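Local coordinates for putative uncharacterized protein Ta0848 (Thermoplasma acidophilum, PDB 4MN7), which probably reduces free methionine-R-sulfoxide to methionine as a type II reductase built on a GAF domain, at residues S61-V64 with I69-E72; S90-P95 with A122-I127; V94-Q99 with G104-D109. The protein carries 1 engineered substitution. One frame throughout, in Å; residues are numbered along the deposited sequence.

Contact 1. Residues S61-V64 with I69-E72; sequences SLAV and IVNE
Two first torsions set up this contact. In Leu-62 the CG lies opposite the backbone N (chi1 -153°), and in Val-70 a chi1 of 170° puts CG1 anti to the backbone N and leaves CG2 beside that N, from where it reaches over to helix 59-66. This CG2 methyl does nearly all the touching. It sits 3.8 Å from Leu-62 CB, at the root of the leucine side chain, and the branch beyond keeps close beside it, with Leu-62 CD2 4.0 Å from Val-70 CG2. The two side chains cross at about a right angle, so the valine methyl comes up against the flank of the leucine instead of lying along it. The same methyl also approaches the helix backbone, with Val-70 CG2 3.9 Å from Ala-63 N; the Ala-63 CB makes a looser contact, 4.4 Å from Val-70 CG2. Val-70 and Ala-63 are buried, while Leu-62 remains partly open at the border.

Strand 70-72 forms an edge strand of the sheet within this chain, paired with strand 90-98 by backbone hydrogen bonds between Val-70 and Val-93 and between Glu-72 and Glu-91. Leu-59, one turn back on the helix, also packs on Val-70, and Ala-63 touches Val-93. Ile-69 points away and meets Glu-121 and Ser-125 of helix 118-136. No hydrogen bond or salt bridge links 61-64 to 69-72: the attraction is apolar and non-directional, from dispersion and the burial of methyl groups.

Contact 2. Residues S90-P95 with A122-I127; sequences SEIVVP and AMLSSI
Leu-124 lies across Val-94 at about a right angle, and Ile-92 meets the far end of the same leucine at a slant, so one helix residue spans two successive inward residues of strand 90-95. The base of the leucine belongs to the valine: Val-94 CG2 is 3.7 Å from Leu-124 CB. Its tip belongs to the isoleucine, with Leu-124 CD1 4.1 Å from Ile-92 CG2. A first torsion of -69° sets the Leu-124 CG beside its backbone N, and the chain then runs extended toward the strand. The second branch of Val-94 turns to the helix backbone: Val-94 CG1 stands 3.8 Å from Leu-124 O and 4.1 Å from Ser-125 N.

Ser-125 adds a small patch at the border, while its OG is hydrogen-bonded to Glu-121 O within the helix and so is not spent on the strand. The intervening Val-93 points away, to the other face, where it meets Leu-59 and Ala-63. Around the pair, Ala-128 packs on Val-94, and Ile-108 and Tyr-25 on Leu-124. Leu-3 of the second subunit touches Met-123, Ser-126 and Ile-127, so this helix packs on the sheet along one flank and meets the second subunit along another.

No hydrogen bond crosses between the segments. The axes come within 8.3 Å and cross at -40°, a helix packed through apolar side chains on an antiparallel sheet, as in the GAF fold, whose C-terminal helix 118-136 covers one face of the central sheet.

Contact 3. Residues V94-Q99 with G104-D109; sequences VPVRYQ and GEIDID
The peptide groups of Val-94 and Ile-106 meet edge to edge in a hydrogen-bonded antiparallel pair, each carbonyl receiving an N-H in its own plane. Val-94 N lies 2.8 Å from Ile-106 O, and Ile-106 N is equally close to Val-94 O. The carbonyl of Gly-104 is met differently: Val-96 N, 2.8 Å from Gly-104 O, stands 49° above the carbonyl plane, although its N-H points almost straight at the oxygen.

On one face of these peptides, Val-96 CG2 is 3.8 Å from Glu-105 CA and 4.1 Å from Ile-106 CG1, the branch that a chi1 of -56° sets next to the backbone N. On the other face are Pro-95 and Glu-105, a non-hydrogen-bonded pair; Glu-105 CB rests 3.4 Å from Val-94 O, and its carboxylate end leads away from 94-99, toward Val-93 and helix 59-66.

The two strands form a hairpin between strand 27-34 and edge strand 70-72. The face bearing Val-96 packs on Ala-132 of helix 118-136, while Glu-105 reaches Cys-60, Ala-63 and Val-64 of helix 59-66. On the far side of 104-109, strand 27-34 continues the sheet through backbone bonds between Tyr-31 and Glu-105 and between Gly-29 and Asp-107.

Overall arrangement
All three contacts share the single antiparallel sheet of the GAF domain, with centres 7 to 9 Å apart. Along the chain, contact 1 closes before the other two open; contacts 2 and 3 both start from strand 90-98 and have Val-94 and Pro-95 in common. Strand 90-98 is the hub, bonded to strand 70-72 on one side and to strand 101-110 on the other. Contact 1 sets helix 59-66 against the outer strand, contact 2 places helix 118-136 on the opposite face, and contact 3 joins the hairpin between these layers. The sheet is thus sandwiched between helix 59-66 and helix 118-136, giving this part of the GAF domain three layers.

Contact 1. Residues S61-V64 with I69-E72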
loop_
_atom_site.group_PDB
_atom_site.type_symbol
_atom_site.label_atom_id
_atom_site.label_comp_id
_atom_site.label_asym_id
_atom_site.label_seq_id
_atom_site.Cartn_x
_atom_site.Cartn_y
_atom_site.Cartn_z
ATOM N N SER A 61 -5.861 -11.579 -19.032
ATOM C CA SER A 61 -5.453 -10.692 -20.115
ATOM C C SER A 61 -6.508 -9.712 -20.419
ATOM O O SER A 61 -6.223 -8.530 -20.726
ATOM C CB SER A 61 -5.246 -11.493 -21.423
ATOM O OG SER A 61 -4.273 -12.424 -21.158
ATOM N N LEU A 62 -7.738 -10.219 -20.405
ATOM C CA LEU A 62 -8.870 -9.409 -20.823
ATOM C C LEU A 62 -8.953 -8.093 -20.050
ATOM O O LEU A 62 -9.210 -7.063 -20.654
ATOM C CB LEU A 62 -10.205 -10.193 -20.777
ATOM C CG LEU A 62 -11.307 -9.765 -21.723
ATOM C CD1 LEU A 62 -10.775 -9.845 -23.149
ATOM C CD2 LEU A 62 -12.566 -10.638 -21.563
ATOM N N ALA A 63 -8.700 -8.118 -18.737
ATOM C CA ALA A 63 -8.874 -6.895 -17.944
ATOM C C ALA A 63 -7.895 -5.812 -18.390
ATOM O O ALA A 63 -8.179 -4.645 -18.371
ATOM C CB ALA A 63 -8.684 -7.179 -16.490
ATOM N N VAL A 64 -6.702 -6.236 -18.723
ATOM C CA VAL A 64 -5.678 -5.327 -19.135
ATOM C C VAL A 64 -5.961 -4.904 -20.558
ATOM O O VAL A 64 -5.747 -3.760 -20.875
ATOM C CB VAL A 64 -4.298 -5.980 -19.027
ATOM C CG1 VAL A 64 -3.283 -5.234 -19.860
ATOM C CG2 VAL A 64 -3.869 -5.906 -17.560
ATOM N N ILE A 69 -12.971 -4.057 -15.616
ATOM C CA ILE A 69 -13.221 -5.230 -14.817
ATOM C C ILE A 69 -13.745 -6.350 -15.676
ATOM O O ILE A 69 -14.580 -6.150 -16.551
ATOM C CB ILE A 69 -14.255 -4.945 -13.733
ATOM C CG1 ILE A 69 -13.622 -4.068 -12.635
ATOM C CG2 ILE A 69 -14.753 -6.225 -13.087
ATOM C CD1 ILE A 69 -14.595 -3.516 -11.641
ATOM N N VAL A 70 -13.272 -7.554 -15.399
ATOM C CA VAL A 70 -13.844 -8.741 -16.054
ATOM C C VAL A 70 -14.339 -9.575 -14.904
ATOM O O VAL A 70 -13.562 -9.945 -13.992
ATOM C CB VAL A 70 -12.798 -9.479 -16.889
ATOM C CG1 VAL A 70 -13.332 -10.832 -17.366
ATOM C CG2 VAL A 70 -12.483 -8.618 -18.108
ATOM N N ASN A 71 -15.600 -9.934 -14.958
ATOM C CA ASN A 71 -16.210 -10.661 -13.832
ATOM C C ASN A 71 -16.927 -11.834 -14.411
ATOM O O ASN A 71 -17.974 -11.624 -14.982
ATOM C CB ASN A 71 -17.202 -9.770 -13.074
ATOM C CG ASN A 71 -17.845 -10.469 -11.851
ATOM O OD1 ASN A 71 -17.727 -11.695 -11.657
ATOM N ND2 ASN A 71 -18.605 -9.684 -11.054
ATOM N N GLU A 72 -16.360 -13.048 -14.262
ATOM C CA GLU A 72 -16.997 -14.289 -14.743
ATOM C C GLU A 72 -17.800 -14.929 -13.607
ATOM O O GLU A 72 -17.245 -15.404 -12.628
ATOM C CB GLU A 72 -15.953 -15.248 -15.271
ATOM C CG GLU A 72 -16.504 -16.606 -15.601
ATOM C CD GLU A 72 -17.634 -16.493 -16.627
ATOM O OE1 GLU A 72 -18.795 -16.918 -16.347
ATOM O OE2 GLU A 72 -17.366 -15.919 -17.701
#

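Contact 2. Residues S90-P95 with A122-I127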
loop_
_atom_site.group_PDB
_atom_site.type_symbol
_atom_site.label_atom_id
_atom_site.label_comp_id
_atom_site.label_asym_id
_atom_site.label_seq_id
_atom_site.Cartn_x
_atom_site.Cartn_y
_atom_site.Cartn_z
ATOM N N SER A 90 -16.127 -18.882 -9.696
ATOM C CA SER A 90 -16.221 -17.508 -10.233
ATOM C C SER A 90 -14.908 -16.785 -10.052
ATOM O O SER A 90 -14.102 -17.154 -9.197
ATOM C CB SER A 90 -17.463 -16.719 -9.729
ATOM O OG SER A 90 -17.523 -16.656 -8.321
ATOM N N GLU A 91 -14.690 -15.779 -10.890
ATOM C CA GLU A 91 -13.430 -15.093 -10.932
ATOM C C GLU A 91 -13.617 -13.643 -11.433
ATOM O O GLU A 91 -14.398 -13.378 -12.357
ATOM C CB GLU A 91 -12.454 -15.822 -11.847
ATOM C CG GLU A 91 -11.068 -15.145 -11.897
ATOM C CD GLU A 91 -10.044 -15.894 -12.702
ATOM O OE1 GLU A 91 -10.458 -16.894 -13.320
ATOM O OE2 GLU A 91 -8.848 -15.509 -12.701
ATOM N N ILE A 92 -12.888 -12.720 -10.792
ATOM C CA ILE A 92 -12.969 -11.305 -11.121
ATOM C C ILE A 92 -11.554 -10.808 -11.249
ATOM O O ILE A 92 -10.664 -11.226 -10.512
ATOM C CB ILE A 92 -13.771 -10.513 -10.094
ATOM C CG1 ILE A 92 -14.021 -9.097 -10.601
ATOM C CG2 ILE A 92 -13.069 -10.540 -8.772
ATOM C CD1 ILE A 92 -14.893 -8.250 -9.722
ATOM N N VAL A 93 -11.342 -10.012 -12.271
ATOM C CA VAL A 93 -10.052 -9.434 -12.529
ATOM C C VAL A 93 -10.278 -7.942 -12.669
ATOM O O VAL A 93 -11.042 -7.515 -13.501
ATOM C CB VAL A 93 -9.405 -9.977 -13.774
ATOM C CG1 VAL A 93 -7.956 -9.495 -13.874
ATOM C CG2 VAL A 93 -9.394 -11.488 -13.782
ATOM N N VAL A 94 -9.575 -7.172 -11.854
ATOM C CA VAL A 94 -9.807 -5.741 -11.756
ATOM C C VAL A 94 -8.517 -5.076 -12.132
ATOM O O VAL A 94 -7.504 -5.366 -11.525
ATOM C CB VAL A 94 -10.071 -5.419 -10.307
ATOM C CG1 VAL A 94 -10.162 -3.932 -10.120
ATOM C CG2 VAL A 94 -11.335 -6.134 -9.839
ATOM N N PRO A 95 -8.503 -4.240 -13.176
ATOM C CA PRO A 95 -7.265 -3.559 -13.616
ATOM C C PRO A 95 -6.723 -2.592 -12.601
ATOM O O PRO A 95 -7.501 -1.927 -11.919
ATOM C CB PRO A 95 -7.699 -2.792 -14.854
ATOM C CG PRO A 95 -9.161 -2.680 -14.716
ATOM C CD PRO A 95 -9.637 -3.856 -14.000
ATOM N N ALA A 122 -17.072 -2.334 -7.279
ATOM C CA ALA A 122 -16.770 -0.929 -6.948
ATOM C C ALA A 122 -15.714 -0.861 -5.818
ATOM O O ALA A 122 -14.765 -0.086 -5.873
ATOM C CB ALA A 122 -18.062 -0.202 -6.548
ATOM N N MET A 123 -15.796 -1.761 -4.853
ATOM C CA MET A 123 -14.844 -1.730 -3.727
ATOM C C MET A 123 -13.487 -2.129 -4.254
ATOM O O MET A 123 -12.503 -1.505 -3.921
ATOM C CB MET A 123 -15.332 -2.620 -2.616
ATOM C CG MET A 123 -14.482 -2.620 -1.357
ATOM S SD MET A 123 -14.436 -1.117 -0.350
ATOM C CE MET A 123 -16.087 -0.675 -0.538
ATOM N N LEU A 124 -13.428 -3.170 -5.084
ATOM C CA LEU A 124 -12.149 -3.577 -5.686
ATOM C C LEU A 124 -11.536 -2.521 -6.628
ATOM O O LEU A 124 -10.308 -2.359 -6.648
ATOM C CB LEU A 124 -12.296 -4.950 -6.419
ATOM C CG LEU A 124 -12.526 -6.108 -5.416
ATOM C CD1 LEU A 124 -12.947 -7.383 -6.096
ATOM C CD2 LEU A 124 -11.277 -6.366 -4.602
ATOM N N SER A 125 -12.345 -1.784 -7.404
ATOM C CA SER A 125 -11.818 -0.648 -8.150
ATOM C C SER A 125 -11.168 0.384 -7.278
ATOM O O SER A 125 -10.148 0.969 -7.667
ATOM C CB SER A 125 -12.835 0.097 -9.047
ATOM O OG SER A 125 -13.562 -0.873 -9.689
ATOM N N SER A 126 -11.800 0.696 -6.159
ATOM C CA SER A 126 -11.207 1.630 -5.214
ATOM C C SER A 126 -9.902 1.076 -4.678
ATOM O O SER A 126 -8.907 1.782 -4.569
ATOM C CB SER A 126 -12.161 1.969 -4.075
ATOM O OG SER A 126 -13.160 2.872 -4.548
ATOM N N ILE A 127 -9.910 -0.190 -4.319
ATOM C CA ILE A 127 -8.706 -0.795 -3.770
ATOM C C ILE A 127 -7.546 -0.789 -4.739
ATOM O O ILE A 127 -6.394 -0.419 -4.390
ATOM C CB ILE A 127 -9.009 -2.195 -3.263
ATOM C CG1 ILE A 127 -9.804 -1.987 -1.966
ATOM C CG2 ILE A 127 -7.676 -2.913 -2.969
ATOM C CD1 ILE A 127 -10.439 -3.162 -1.367
#

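Contact 3. Residues V94-Q99 with G104-D109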
loop_
_atom_site.group_PDB
_atom_site.type_symbol
_atom_site.label_atom_id
_atom_site.label_comp_id
_atom_site.label_asym_id
_atom_site.label_seq_id
_atom_site.Cartn_x
_atom_site.Cartn_y
_atom_site.Cartn_z
ATOM N N VAL A 94 -9.575 -7.172 -11.854
ATOM C CA VAL A 94 -9.807 -5.741 -11.756
ATOM C C VAL A 94 -8.517 -5.076 -12.132
ATOM O O VAL A 94 -7.504 -5.366 -11.525
ATOM C CB VAL A 94 -10.071 -5.419 -10.307
ATOM C CG1 VAL A 94 -10.162 -3.932 -10.120
ATOM C CG2 VAL A 94 -11.335 -6.134 -9.839
ATOM N N PRO A 95 -8.503 -4.240 -13.176
ATOM C CA PRO A 95 -7.265 -3.559 -13.616
ATOM C C PRO A 95 -6.723 -2.592 -12.601
ATOM O O PRO A 95 -7.501 -1.927 -11.919
ATOM C CB PRO A 95 -7.699 -2.792 -14.854
ATOM C CG PRO A 95 -9.161 -2.680 -14.716
ATOM C CD PRO A 95 -9.637 -3.856 -14.000
ATOM N N VAL A 96 -5.398 -2.529 -12.496
ATOM C CA VAL A 96 -4.703 -1.515 -11.665
ATOM C C VAL A 96 -4.189 -0.459 -12.603
ATOM O O VAL A 96 -3.446 -0.771 -13.479
ATOM C CB VAL A 96 -3.550 -2.101 -10.841
ATOM C CG1 VAL A 96 -2.737 -0.978 -10.103
ATOM C CG2 VAL A 96 -4.130 -3.122 -9.866
ATOM N N ARG A 97 -4.666 0.761 -12.474
ATOM C CA ARG A 97 -4.255 1.820 -13.357
ATOM C C ARG A 97 -3.294 2.893 -12.793
ATOM O O ARG A 97 -3.387 3.361 -11.635
ATOM C CB ARG A 97 -5.473 2.559 -13.862
ATOM C CG ARG A 97 -6.445 1.659 -14.571
ATOM C CD ARG A 97 -7.757 2.404 -14.722
ATOM N NE ARG A 97 -8.708 1.588 -15.418
ATOM C CZ ARG A 97 -9.982 1.521 -15.124
ATOM N NH1 ARG A 97 -10.472 2.267 -14.176
ATOM N NH2 ARG A 97 -10.783 0.749 -15.841
ATOM N N TYR A 98 -2.393 3.328 -13.665
ATOM C CA TYR A 98 -1.379 4.330 -13.319
ATOM C C TYR A 98 -1.306 5.305 -14.476
ATOM O O TYR A 98 -0.980 4.951 -15.580
ATOM C CB TYR A 98 -0.063 3.651 -13.038
ATOM C CG TYR A 98 1.006 4.554 -12.411
ATOM C CD1 TYR A 98 1.874 5.343 -13.227
ATOM C CD2 TYR A 98 1.130 4.656 -11.030
ATOM C CE1 TYR A 98 2.846 6.180 -12.656
ATOM C CE2 TYR A 98 2.102 5.468 -10.455
ATOM C CZ TYR A 98 2.968 6.215 -11.271
ATOM O OH TYR A 98 3.906 7.022 -10.664
ATOM N N GLN A 99 -1.715 6.531 -14.209
ATOM C CA GLN A 99 -1.872 7.537 -15.248
ATOM C C GLN A 99 -2.856 7.093 -16.298
ATOM O O GLN A 99 -2.547 7.156 -17.450
ATOM C CB GLN A 99 -0.489 7.889 -15.831
ATOM C CG GLN A 99 0.278 8.690 -14.788
ATOM C CD GLN A 99 1.756 8.702 -14.974
ATOM O OE1 GLN A 99 2.308 7.905 -15.705
ATOM N NE2 GLN A 99 2.411 9.604 -14.291
ATOM N N GLY A 104 -1.252 -3.471 -14.354
ATOM C CA GLY A 104 -1.398 -4.709 -13.663
ATOM C C GLY A 104 -2.821 -4.937 -13.258
ATOM O O GLY A 104 -3.743 -4.346 -13.807
ATOM N N GLU A 105 -3.029 -5.891 -12.356
ATOM C CA GLU A 105 -4.415 -6.250 -11.979
ATOM C C GLU A 105 -4.510 -6.977 -10.679
ATOM O O GLU A 105 -3.515 -7.568 -10.207
ATOM C CB GLU A 105 -5.008 -7.120 -13.106
ATOM C CG GLU A 105 -4.260 -8.427 -13.267
ATOM C CD GLU A 105 -4.689 -9.185 -14.536
ATOM O OE1 GLU A 105 -5.189 -8.577 -15.489
ATOM O OE2 GLU A 105 -4.627 -10.397 -14.505
ATOM N N ILE A 106 -5.706 -7.045 -10.133
ATOM C CA ILE A 106 -5.994 -7.913 -8.985
ATOM C C ILE A 106 -6.869 -8.990 -9.567
ATOM O O ILE A 106 -7.867 -8.678 -10.164
ATOM C CB ILE A 106 -6.768 -7.147 -7.888
ATOM C CG1 ILE A 106 -5.976 -5.925 -7.478
ATOM C CG2 ILE A 106 -7.017 -8.004 -6.655
ATOM C CD1 ILE A 106 -6.605 -5.126 -6.399
ATOM N N ASP A 107 -6.486 -10.256 -9.353
ATOM C CA ASP A 107 -7.203 -11.433 -9.793
ATOM C C ASP A 107 -7.678 -12.191 -8.601
ATOM O O ASP A 107 -6.871 -12.599 -7.746
ATOM C CB ASP A 107 -6.233 -12.314 -10.606
ATOM C CG ASP A 107 -6.876 -13.568 -11.201
ATOM O OD1 ASP A 107 -8.118 -13.578 -11.419
ATOM O OD2 ASP A 107 -6.121 -14.553 -11.475
ATOM N N ILE A 108 -8.985 -12.402 -8.527
ATOM C CA ILE A 108 -9.563 -13.148 -7.398
ATOM C C ILE A 108 -10.481 -14.279 -7.876
ATOM O O ILE A 108 -11.393 -14.071 -8.672
ATOM C CB ILE A 108 -10.388 -12.185 -6.511
ATOM C CG1 ILE A 108 -9.535 -11.031 -6.049
ATOM C CG2 ILE A 108 -10.927 -12.903 -5.305
ATOM C CD1 ILE A 108 -10.270 -9.962 -5.219
ATOM N N ASP A 109 -10.284 -15.456 -7.306
ATOM C CA ASP A 109 -11.067 -16.656 -7.576
ATOM C C ASP A 109 -11.951 -16.912 -6.345
ATOM O O ASP A 109 -11.520 -16.744 -5.181
ATOM C CB ASP A 109 -10.157 -17.933 -7.650
ATOM C CG ASP A 109 -9.346 -18.033 -8.952
ATOM O OD1 ASP A 109 -8.464 -17.203 -9.163
ATOM O OD2 ASP A 109 -9.562 -18.971 -9.740
#